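Local coordinates for Thiol:disulfide interchange protein, thioredoxin family protein (PDB 3OR5), which probably works as a thiol:disulfide oxidoreductase with a thioredoxin-type fold, perhaps in cytochrome c biogenesis, at residues 44-47 against 48-51; 56-59 against 60-63; 84-88 against 89-93; 135-139 against 140-144. All coordinates share one frame; numbering follows the deposited sequence.

Contact 1: residues 44-47 against 48-51; sequences TWCP and PCRS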
loop_
_atom_site.group_PDB
_atom_site.type_symbol
_atom_site.label_atom_id
_atom_site.label_comp_id
_atom_site.label_asym_id
_atom_site.label_seq_id
_atom_site.Cartn_x
_atom_site.Cartn_y
_atom_site.Cartn_z
ATOM N N THR A 44 -11.938 1.411 5.493
ATOM C CA THR A 44 -12.156 0.437 6.603
ATOM C C THR A 44 -13.614 -0.047 6.589
ATOM O O THR A 44 -13.882 -1.050 7.231
ATOM C CB THR A 44 -11.860 0.994 7.982
ATOM O OG1 THR A 44 -12.891 1.909 8.415
ATOM C CG2 THR A 44 -10.487 1.727 7.974
ATOM N N TRP A 45 -14.507 0.669 5.894
ATOM C CA TRP A 45 -15.893 0.186 5.823
ATOM C C TRP A 45 -16.110 -0.874 4.765
ATOM O O TRP A 45 -17.206 -1.480 4.659
ATOM C CB TRP A 45 -16.841 1.375 5.617
ATOM C CG TRP A 45 -16.498 2.289 4.442
ATOM C CD1 TRP A 45 -15.973 3.551 4.563
ATOM C CD2 TRP A 45 -16.657 2.052 3.046
ATOM N NE1 TRP A 45 -15.834 4.095 3.341
ATOM C CE2 TRP A 45 -16.227 3.223 2.384
ATOM C CE3 TRP A 45 -17.144 0.992 2.277
ATOM C CZ2 TRP A 45 -16.287 3.369 1.002
ATOM C CZ3 TRP A 45 -17.205 1.122 0.883
ATOM C CH2 TRP A 45 -16.731 2.289 0.266
ATOM N N CYS A 46 -15.105 -1.100 3.901
ATOM C CA CYS A 46 -15.256 -1.946 2.702
ATOM C C CYS A 46 -14.957 -3.403 3.045
ATOM O O CYS A 46 -13.895 -3.756 3.560
ATOM C CB CYS A 46 -14.319 -1.325 1.639
ATOM S SG CYS A 46 -14.278 -2.459 0.167
ATOM N N PRO A 47 -15.947 -4.320 2.943
ATOM C CA PRO A 47 -15.674 -5.665 3.499
ATOM C C PRO A 47 -14.444 -6.424 2.962
ATOM O O PRO A 47 -13.770 -7.051 3.794
ATOM C CB PRO A 47 -16.986 -6.447 3.167
ATOM C CG PRO A 47 -17.994 -5.350 3.319
ATOM C CD PRO A 47 -17.409 -4.071 2.737
ATOM N N PRO A 48 -14.165 -6.385 1.649
ATOM C CA PRO A 48 -12.936 -7.027 1.214
ATOM C C PRO A 48 -11.703 -6.415 1.815
ATOM O O PRO A 48 -10.749 -7.167 2.074
ATOM C CB PRO A 48 -12.911 -6.883 -0.320
ATOM C CG PRO A 48 -13.935 -5.898 -0.683
ATOM C CD PRO A 48 -14.983 -5.927 0.505
ATOM N N CYS A 49 -11.716 -5.105 2.073
ATOM C CA CYS A 49 -10.561 -4.541 2.852
ATOM C C CYS A 49 -10.475 -5.061 4.253
ATOM O O CYS A 49 -9.374 -5.362 4.763
ATOM C CB CYS A 49 -10.639 -3.003 2.876
ATOM S SG CYS A 49 -10.651 -2.205 1.250
ATOM N N ARG A 50 -11.617 -5.243 4.952
ATOM C CA ARG A 50 -11.607 -5.707 6.301
ATOM C C ARG A 50 -11.136 -7.135 6.363
ATOM O O ARG A 50 -10.565 -7.571 7.388
ATOM C CB ARG A 50 -13.030 -5.592 6.914
ATOM C CG ARG A 50 -13.451 -4.142 7.005
ATOM C CD ARG A 50 -14.839 -4.042 7.654
ATOM N NE ARG A 50 -14.838 -4.398 9.073
ATOM C CZ ARG A 50 -14.583 -3.535 10.050
ATOM N NH1 ARG A 50 -14.272 -2.261 9.792
ATOM N NH2 ARG A 50 -14.700 -3.947 11.317
ATOM N N SER A 51 -11.335 -7.853 5.234
ATOM C CA SER A 51 -10.890 -9.235 5.162
ATOM C C SER A 51 -9.372 -9.306 4.975
ATOM O O SER A 51 -8.643 -10.133 5.610
ATOM C CB SER A 51 -11.572 -9.908 3.966
ATOM O OG SER A 51 -11.249 -11.292 4.072
#

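Contact 2: residues 56-59 against 60-63; sequences MVQV and QKTW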
loop_
_atom_site.group_PDB
_atom_site.type_symbol
_atom_site.label_atom_id
_atom_site.label_comp_id
_atom_site.label_asym_id
_atom_site.label_seq_id
_atom_site.Cartn_x
_atom_site.Cartn_y
_atom_site.Cartn_z
HETATM N N MSE A 56 -2.516 -8.539 5.770
HETATM C CA MSE A 56 -1.461 -7.576 5.446
HETATM C C MSE A 56 -0.633 -7.325 6.715
HETATM O O MSE A 56 0.594 -7.248 6.626
HETATM C CB MSE A 56 -1.999 -6.248 4.910
HETATM C CG MSE A 56 -2.519 -6.504 3.516
HETATM SE SE MSE A 56 -3.437 -4.856 2.872
HETATM C CE MSE A 56 -2.137 -3.625 3.239
ATOM N N VAL A 57 -1.351 -7.164 7.824
ATOM C CA VAL A 57 -0.614 -6.840 9.117
ATOM C C VAL A 57 0.287 -8.056 9.438
ATOM O O VAL A 57 1.455 -7.869 9.849
ATOM C CB VAL A 57 -1.636 -6.579 10.234
ATOM C CG1 VAL A 57 -0.929 -6.529 11.617
ATOM C CG2 VAL A 57 -2.280 -5.220 9.984
ATOM N N GLN A 58 -0.207 -9.283 9.278
ATOM C CA GLN A 58 0.679 -10.406 9.545
ATOM C C GLN A 58 1.894 -10.462 8.609
ATOM O O GLN A 58 3.036 -10.793 9.029
ATOM C CB GLN A 58 -0.065 -11.746 9.468
ATOM C CG GLN A 58 0.726 -12.836 10.197
ATOM C CD GLN A 58 0.882 -12.589 11.702
ATOM O OE1 GLN A 58 -0.108 -12.394 12.414
ATOM N NE2 GLN A 58 2.138 -12.543 12.185
ATOM N N VAL A 59 1.657 -10.223 7.317
ATOM C CA VAL A 59 2.768 -10.195 6.368
ATOM C C VAL A 59 3.791 -9.063 6.720
ATOM O O VAL A 59 5.043 -9.229 6.608
ATOM C CB VAL A 59 2.223 -10.037 4.903
ATOM C CG1 VAL A 59 3.378 -9.827 3.901
ATOM C CG2 VAL A 59 1.418 -11.332 4.558
ATOM N N GLN A 60 3.293 -7.914 7.125
ATOM C CA GLN A 60 4.173 -6.816 7.578
ATOM C C GLN A 60 5.091 -7.345 8.708
ATOM O O GLN A 60 6.275 -6.982 8.727
ATOM C CB GLN A 60 3.322 -5.625 8.062
ATOM C CG GLN A 60 4.186 -4.483 8.539
ATOM C CD GLN A 60 4.741 -3.667 7.409
ATOM O OE1 GLN A 60 4.320 -3.748 6.258
ATOM N NE2 GLN A 60 5.649 -2.789 7.759
ATOM N N LYS A 61 4.508 -8.094 9.638
ATOM C CA LYS A 61 5.346 -8.555 10.797
ATOM C C LYS A 61 6.446 -9.487 10.320
ATOM O O LYS A 61 7.587 -9.365 10.820
ATOM C CB LYS A 61 4.446 -9.284 11.763
ATOM C CG LYS A 61 3.449 -8.314 12.499
ATOM C CD LYS A 61 2.543 -9.043 13.476
ATOM C CE LYS A 61 1.793 -7.919 14.120
ATOM N NZ LYS A 61 0.615 -8.418 14.930
ATOM N N THR A 62 6.176 -10.339 9.350
ATOM C CA THR A 62 7.200 -11.233 8.806
ATOM C C THR A 62 8.359 -10.481 8.156
ATOM O O THR A 62 9.539 -10.895 8.280
ATOM C CB THR A 62 6.558 -12.194 7.815
ATOM O OG1 THR A 62 5.551 -12.965 8.490
ATOM C CG2 THR A 62 7.631 -13.103 7.137
ATOM N N TRP A 63 8.062 -9.388 7.441
ATOM C CA TRP A 63 9.024 -8.763 6.556
ATOM C C TRP A 63 9.495 -7.355 6.936
ATOM O O TRP A 63 10.263 -6.750 6.185
ATOM C CB TRP A 63 8.458 -8.752 5.084
ATOM C CG TRP A 63 8.193 -10.111 4.515
ATOM C CD1 TRP A 63 7.009 -10.768 4.467
ATOM C CD2 TRP A 63 9.155 -10.979 3.906
ATOM N NE1 TRP A 63 7.138 -12.015 3.816
ATOM C CE2 TRP A 63 8.464 -12.154 3.501
ATOM C CE3 TRP A 63 10.535 -10.857 3.626
ATOM C CZ2 TRP A 63 9.103 -13.224 2.855
ATOM C CZ3 TRP A 63 11.177 -11.926 2.928
ATOM C CH2 TRP A 63 10.442 -13.105 2.598
HETATM O O HOH W 1 -0.951 -10.031 13.168
HETATM O O HOH W 2 4.393 -13.103 10.981
#

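Contact 3: residues 84-88 against 89-93; sequences NYMKT and QGIIY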
loop_
_atom_site.group_PDB
_atom_site.type_symbol
_atom_site.label_atom_id
_atom_site.label_comp_id
_atom_site.label_asym_id
_atom_site.label_seq_id
_atom_site.Cartn_x
_atom_site.Cartn_y
_atom_site.Cartn_z
ATOM N N ASN A 84 -9.359 4.650 14.609
ATOM C CA ASN A 84 -9.836 3.534 15.438
ATOM C C ASN A 84 -9.636 2.153 14.835
ATOM O O ASN A 84 -9.323 1.246 15.524
ATOM C CB ASN A 84 -11.310 3.723 15.812
ATOM C CG ASN A 84 -11.609 3.062 17.123
ATOM O OD1 ASN A 84 -10.890 3.309 18.131
ATOM N ND2 ASN A 84 -12.566 2.174 17.136
ATOM N N TYR A 85 -9.768 1.999 13.512
ATOM C CA TYR A 85 -9.500 0.744 12.874
ATOM C C TYR A 85 -8.002 0.339 13.047
ATOM O O TYR A 85 -7.683 -0.811 13.306
ATOM C CB TYR A 85 -9.875 0.869 11.386
ATOM C CG TYR A 85 -9.838 -0.465 10.700
ATOM C CD1 TYR A 85 -10.708 -1.471 11.032
ATOM C CD2 TYR A 85 -8.894 -0.675 9.661
ATOM C CE1 TYR A 85 -10.646 -2.707 10.382
ATOM C CE2 TYR A 85 -8.856 -1.911 9.005
ATOM C CZ TYR A 85 -9.717 -2.887 9.361
ATOM O OH TYR A 85 -9.630 -4.090 8.689
HETATM N N MSE A 86 -7.151 1.334 12.922
HETATM C CA MSE A 86 -5.703 1.093 13.140
HETATM C C MSE A 86 -5.480 0.566 14.525
HETATM O O MSE A 86 -4.621 -0.326 14.675
HETATM C CB MSE A 86 -4.896 2.376 12.866
HETATM C CG MSE A 86 -4.843 2.694 11.404
HETATM SE SE MSE A 86 -4.004 4.468 11.258
HETATM C CE MSE A 86 -2.244 4.004 11.713
ATOM N N LYS A 87 -6.167 1.110 15.522
ATOM C CA LYS A 87 -5.994 0.645 16.900
ATOM C C LYS A 87 -6.542 -0.771 17.050
ATOM O O LYS A 87 -5.880 -1.686 17.565
ATOM C CB LYS A 87 -6.656 1.675 17.850
ATOM C CG LYS A 87 -6.615 1.277 19.263
ATOM C CD LYS A 87 -7.209 2.444 20.051
ATOM C CE LYS A 87 -8.257 1.948 21.059
ATOM N NZ LYS A 87 -9.468 1.349 20.329
ATOM N N THR A 88 -7.770 -0.996 16.588
ATOM C CA THR A 88 -8.414 -2.329 16.748
ATOM C C THR A 88 -7.737 -3.475 16.020
ATOM O O THR A 88 -7.596 -4.583 16.549
ATOM C CB THR A 88 -9.940 -2.302 16.424
ATOM O OG1 THR A 88 -10.165 -2.132 15.016
ATOM C CG2 THR A 88 -10.545 -1.229 17.132
ATOM N N GLN A 89 -7.170 -3.199 14.848
ATOM C CA GLN A 89 -6.518 -4.212 14.039
ATOM C C GLN A 89 -5.013 -4.240 14.212
ATOM O O GLN A 89 -4.342 -5.122 13.659
ATOM C CB GLN A 89 -6.864 -4.100 12.556
ATOM C CG GLN A 89 -8.342 -3.925 12.320
ATOM C CD GLN A 89 -9.175 -5.104 12.733
ATOM O OE1 GLN A 89 -8.941 -6.219 12.298
ATOM N NE2 GLN A 89 -10.188 -4.853 13.563
ATOM N N GLY A 90 -4.519 -3.304 14.988
ATOM C CA GLY A 90 -3.072 -3.192 15.198
ATOM C C GLY A 90 -2.257 -2.968 13.935
ATOM O O GLY A 90 -1.295 -3.717 13.637
ATOM N N ILE A 91 -2.697 -1.994 13.160
ATOM C CA ILE A 91 -2.021 -1.719 11.908
ATOM C C ILE A 91 -0.703 -1.023 12.249
ATOM O O ILE A 91 -0.653 0.038 12.915
ATOM C CB ILE A 91 -2.902 -0.849 11.016
ATOM C CG1 ILE A 91 -4.112 -1.701 10.592
ATOM C CG2 ILE A 91 -2.032 -0.355 9.782
ATOM C CD1 ILE A 91 -5.080 -0.823 9.751
ATOM N N ILE A 92 0.371 -1.668 11.815
ATOM C CA ILE A 92 1.720 -1.294 12.167
ATOM C C ILE A 92 2.531 -0.771 10.998
ATOM O O ILE A 92 3.754 -0.679 11.072
ATOM C CB ILE A 92 2.400 -2.545 12.678
ATOM C CG1 ILE A 92 2.202 -3.743 11.649
ATOM C CG2 ILE A 92 1.849 -2.657 14.138
ATOM C CD1 ILE A 92 3.050 -5.027 11.862
ATOM N N TYR A 93 1.868 -0.494 9.883
ATOM C CA TYR A 93 2.550 0.149 8.725
ATOM C C TYR A 93 1.969 1.551 8.513
ATOM O O TYR A 93 0.875 1.845 9.049
ATOM C CB TYR A 93 2.420 -0.711 7.506
ATOM C CG TYR A 93 1.026 -1.156 7.190
ATOM C CD1 TYR A 93 0.176 -0.289 6.460
ATOM C CD2 TYR A 93 0.599 -2.398 7.491
ATOM C CE1 TYR A 93 -1.181 -0.729 6.097
ATOM C CE2 TYR A 93 -0.689 -2.853 7.168
ATOM C CZ TYR A 93 -1.571 -2.006 6.421
ATOM O OH TYR A 93 -2.888 -2.421 6.047
HETATM O O HOH W 3 -10.861 -6.097 9.723
HETATM O O HOH W 4 -1.551 0.504 15.681
#

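Contact 4: residues 135-139 against 140-144; sequences GPRSK and ADFDR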
loop_
_atom_site.group_PDB
_atom_site.type_symbol
_atom_site.label_atom_id
_atom_site.label_comp_id
_atom_site.label_asym_id
_atom_site.label_seq_id
_atom_site.Cartn_x
_atom_site.Cartn_y
_atom_site.Cartn_z
ATOM N N GLY A 135 -7.784 -7.627 -7.113
ATOM C CA GLY A 135 -8.499 -8.836 -6.715
ATOM C C GLY A 135 -7.974 -9.343 -5.381
ATOM O O GLY A 135 -6.864 -9.004 -4.956
ATOM N N PRO A 136 -8.757 -10.181 -4.677
ATOM C CA PRO A 136 -8.262 -10.557 -3.328
ATOM C C PRO A 136 -7.020 -11.402 -3.376
ATOM O O PRO A 136 -6.784 -12.160 -4.362
ATOM C CB PRO A 136 -9.397 -11.400 -2.770
ATOM C CG PRO A 136 -9.797 -12.135 -4.036
ATOM C CD PRO A 136 -9.861 -11.056 -5.138
ATOM N N ARG A 137 -6.239 -11.290 -2.314
ATOM C CA ARG A 137 -5.023 -12.031 -2.191
ATOM C C ARG A 137 -5.007 -12.604 -0.810
ATOM O O ARG A 137 -5.350 -11.901 0.174
ATOM C CB ARG A 137 -3.779 -11.120 -2.328
ATOM C CG ARG A 137 -3.491 -10.529 -3.731
ATOM C CD ARG A 137 -3.221 -11.625 -4.826
ATOM N NE ARG A 137 -3.137 -10.961 -6.116
ATOM C CZ ARG A 137 -4.136 -10.772 -6.971
ATOM N NH1 ARG A 137 -5.373 -11.164 -6.667
ATOM N NH2 ARG A 137 -3.957 -10.147 -8.126
ATOM N N SER A 138 -4.583 -13.854 -0.738
ATOM C CA SER A 138 -4.377 -14.539 0.519
ATOM C C SER A 138 -3.101 -14.070 1.237
ATOM O O SER A 138 -2.227 -13.431 0.642
ATOM C CB SER A 138 -4.294 -16.054 0.292
ATOM O OG SER A 138 -2.985 -16.465 -0.145
ATOM N N LYS A 139 -3.014 -14.401 2.515
ATOM C CA LYS A 139 -1.801 -14.222 3.271
ATOM C C LYS A 139 -0.590 -14.875 2.605
ATOM O O LYS A 139 0.434 -14.234 2.344
ATOM C CB LYS A 139 -2.015 -14.701 4.703
ATOM C CG LYS A 139 -0.917 -14.245 5.631
ATOM C CD LYS A 139 -1.338 -14.478 7.105
ATOM C CE LYS A 139 -1.683 -15.968 7.389
ATOM N NZ LYS A 139 -1.747 -16.185 8.888
ATOM N N ALA A 140 -0.734 -16.130 2.204
ATOM C CA ALA A 140 0.333 -16.792 1.532
ATOM C C ALA A 140 0.652 -16.125 0.175
ATOM O O ALA A 140 1.865 -16.119 -0.217
ATOM C CB ALA A 140 -0.037 -18.291 1.298
ATOM N N ASP A 141 -0.372 -15.611 -0.546
ATOM C CA ASP A 141 -0.123 -14.892 -1.842
ATOM C C ASP A 141 0.671 -13.613 -1.559
ATOM O O ASP A 141 1.677 -13.347 -2.239
ATOM C CB ASP A 141 -1.417 -14.408 -2.557
ATOM C CG ASP A 141 -2.275 -15.561 -3.086
ATOM O OD1 ASP A 141 -1.656 -16.623 -3.428
ATOM O OD2 ASP A 141 -3.543 -15.378 -3.133
ATOM N N PHE A 142 0.290 -12.874 -0.511
ATOM C CA PHE A 142 1.078 -11.647 -0.253
ATOM C C PHE A 142 2.498 -12.033 0.126
ATOM O O PHE A 142 3.446 -11.368 -0.208
ATOM C CB PHE A 142 0.475 -10.838 0.919
ATOM C CG PHE A 142 -0.627 -9.953 0.526
ATOM C CD1 PHE A 142 -0.449 -8.866 -0.363
ATOM C CD2 PHE A 142 -1.895 -10.165 1.073
ATOM C CE1 PHE A 142 -1.541 -8.010 -0.676
ATOM C CE2 PHE A 142 -2.975 -9.316 0.746
ATOM C CZ PHE A 142 -2.800 -8.243 -0.150
ATOM N N ASP A 143 2.673 -13.056 0.934
ATOM C CA ASP A 143 4.027 -13.458 1.251
ATOM C C ASP A 143 4.947 -13.788 0.065
ATOM O O ASP A 143 6.088 -13.379 -0.036
ATOM C CB ASP A 143 3.829 -14.606 2.213
ATOM C CG ASP A 143 4.971 -14.813 3.010
ATOM O OD1 ASP A 143 5.090 -14.034 4.004
ATOM O OD2 ASP A 143 5.733 -15.703 2.570
ATOM N N ARG A 144 4.397 -14.504 -0.899
ATOM C CA ARG A 144 5.114 -14.831 -2.129
ATOM C C ARG A 144 5.347 -13.587 -2.997
ATOM O O ARG A 144 6.341 -13.447 -3.600
ATOM C CB ARG A 144 4.330 -15.864 -2.949
ATOM C CG ARG A 144 4.191 -17.243 -2.368
ATOM C CD ARG A 144 3.789 -18.307 -3.428
ATOM N NE ARG A 144 4.601 -18.260 -4.656
ATOM C CZ ARG A 144 4.130 -18.474 -5.891
ATOM N NH1 ARG A 144 2.824 -18.780 -6.091
ATOM N NH2 ARG A 144 4.949 -18.391 -6.932
#

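Contact 1: residues 44-47 against 48-51
Arg-50 turns back from the first turn of helix 47-63 to the loop that leads into it, and its NH1 donates to the backbone O of Thr-44 at 2.9 Å. The N-H points almost straight at the oxygen (167°), which lies in the guanidinium plane and at its edge. CG and CD pass along Thr-44 O, and the bend at chi3 (69°) turns NE and the guanidinium so that NH1 faces the same oxygen. Cys-46 holds the N-cap position. Its carbonyl oxygen accepts from Arg-50 N at 3.1 Å, and one residue on, Pro-47 O accepts from Ser-51 N at 2.9 Å. Pro-48 has no N-H to give, which is tolerated in the first turn, whose N-H groups have no preceding helical carbonyl to bond.

The two cysteines have the Cys-Pro-Pro-Cys spacing of a thioredoxin-type CxxC motif, probably the redox-active centre. Cys-46 SG lies 3.8 Å from Cys-49 SG, too far for a disulfide, so both appear as free thiols. Cys-46 SG also touches the Pro-48 ring, 3.6 Å from CD.

Two polar side-chain atoms of the loop bond outside it, Thr-44 OG1 to Glu-77 and Trp-45 NE1 to the backbone O of Asn-76. The motif spans the N-cap and first turn of helix 47-63, a short loop after strand 36-42, with Ile-117 and Pro-118 against the cysteines and Tyr-85 of helix 79-89 against Thr-44 and Arg-50.

Contact 2: residues 56-59 against 60-63
Gln-60 N donates to Met-56 O at 2.8 Å, the shortest of four successive i to i+4 backbone bonds; the last, from Trp-63 N to Val-59 O, is more bent (139°), where the helix ends. Two waters join the exposed side chains. One donates to Gln-58 OE1 at 2.6 Å and accepts from Lys-61 NZ, bridging amide and ammonium one turn apart. The other accepts from Gln-58 NE2 at 2.6 Å and lies 2.8 Å from Thr-62 OG1, engaging both ends of the Gln-58 amide.

Outward, the extended Lys-61 chain runs alongside Val-57, with CE 4.0 Å from Val-57 CG1, while the Gln-58 chain, bent at chi2 (64°), brings NE2 obliquely across Lys-61, next to CD. On the buried side Val-59 CG1 reaches Trp-63 CD1 at 3.8 Å, and Val-59 O lies at the edge of the indole. Its NE1 is bonded to Asp-143 of helix 139-150. The Gln-60 amide is bonded to strand 68-74, OE1 to Phe-70 N and NE2 to Thr-69 OG1; Met-56, a selenomethionine, packs on Phe-70. Such a helix, solvated on one side, is the crossover of the beta-alpha-beta unit of strand 36-42, helix 47-63 and strand 68-74 in a thioredoxin fold.

Contact 3: residues 84-88 against 89-93
Ile-91 N donates to Met-86 O at 3.0 Å, in the carbonyl plane and on a lone pair, while Gly-90 N makes a weak bond to Lys-87 O, and with Gly-90 at positive phi (59°) this pair closes helix 79-89 in a Schellman motif. Gly-90 is the C-prime residue, in a conformation that suits glycine. The reversal brings Ile-91 back against the last turn: its CD1 lies 3.9 Å from Met-86 CG and 3.8 Å from Tyr-85 CD2, a hydrophobic contact across the helix end. Met-86, a selenomethionine, crosses Ile-91 at about a right angle and also packs on Val-22 and Asp-23.

Tyr-85 and Gln-89, one turn apart, are joined by the bond from Gln-89 N to Tyr-85 O and by their side chains. CG of Gln-89 lies over one face of the phenol ring, 3.5 Å from its centroid, in a CH-pi contact, and the amide plane is nearly parallel to the ring. A bend at chi2 of Gln-89 (-65°) turns that amide round to the side of Thr-88, where NE2 donates to Thr-88 OG1 at 3.1 Å. The loop that follows meets helix 47-63 through Ile-92 on Gln-60 and Lys-61, and Tyr-93 on Ile-53 and Met-56. With an alanine at Tyr-85 the ring is gone, which would probably leave Gln-89 CG without its CH-pi partner and open a gap beside Ile-91 CD1 and Thr-44. At the far end of the ring, a water in its plane sits 2.6 Å from Tyr-85 OH and donates weakly to Gln-89 OE1.

Contact 4: residues 135-139 against 140-144
A capping box opens helix 139-150, formed by Ser-138 at the N-cap and Asp-141 three residues on. Ser-138 OG accepts from Asp-141 N at 2.8 Å, and in return Ser-138 N donates to Asp-141 OD2 at 3.0 Å, in a nearly straight bond (166°) that meets the carboxylate from above its plane. The serine hydroxyl stands between its own N and carbonyl carbon (chi1 81°), which turns it toward the first turn. With an alanine in place of Asp-141, the Ser-138 N-H would probably be left without its acceptor and the helix start less well stabilised, its carboxylate gone.

The regular bonds follow at once: Phe-142 N donates to Ser-138 O at 2.8 Å and Asp-143 N to Lys-139 O at 2.9 Å. This is the C-terminal helix of the thioredoxin fold, entered through a short loop from strand 129-133. It lies against helix 47-63 through Phe-142 on Val-59 and Lys-139 on Asp-55, Gln-58 and Val-59.

Ahead of the cap, Arg-137 CB lies over one face of the Phe-142 ring, 3.8 Å from its centroid, in a CH-pi contact. The chain then bends at chi2 (-61°) and leads its guanidinium away from the helix, where NH1 donates to Pro-136 O at 2.9 Å, from above the carbonyl plane.

The four contacts follow one another along the chain without overlap, all within one thioredoxin-like domain. Contacts 1 and 2 share helix 47-63, one at its redox-motif start and the other at its end, with centres about 18 Å apart. Contact 3 closes helix 79-89 and touches both: Tyr-85 meets Thr-44 and Arg-50 of contact 1, while Ile-92 and Tyr-93 meet Lys-61 and Met-56 of contact 2. Contact 4 starts helix 139-150 and packs on contact 2, centres about 11 Å apart, but does not touch contact 3, whose centre is about 20 Å from its own. Helix 47-63 is thus the common element, carrying the probable active site and joining helix 139-150 to the end of helix 79-89.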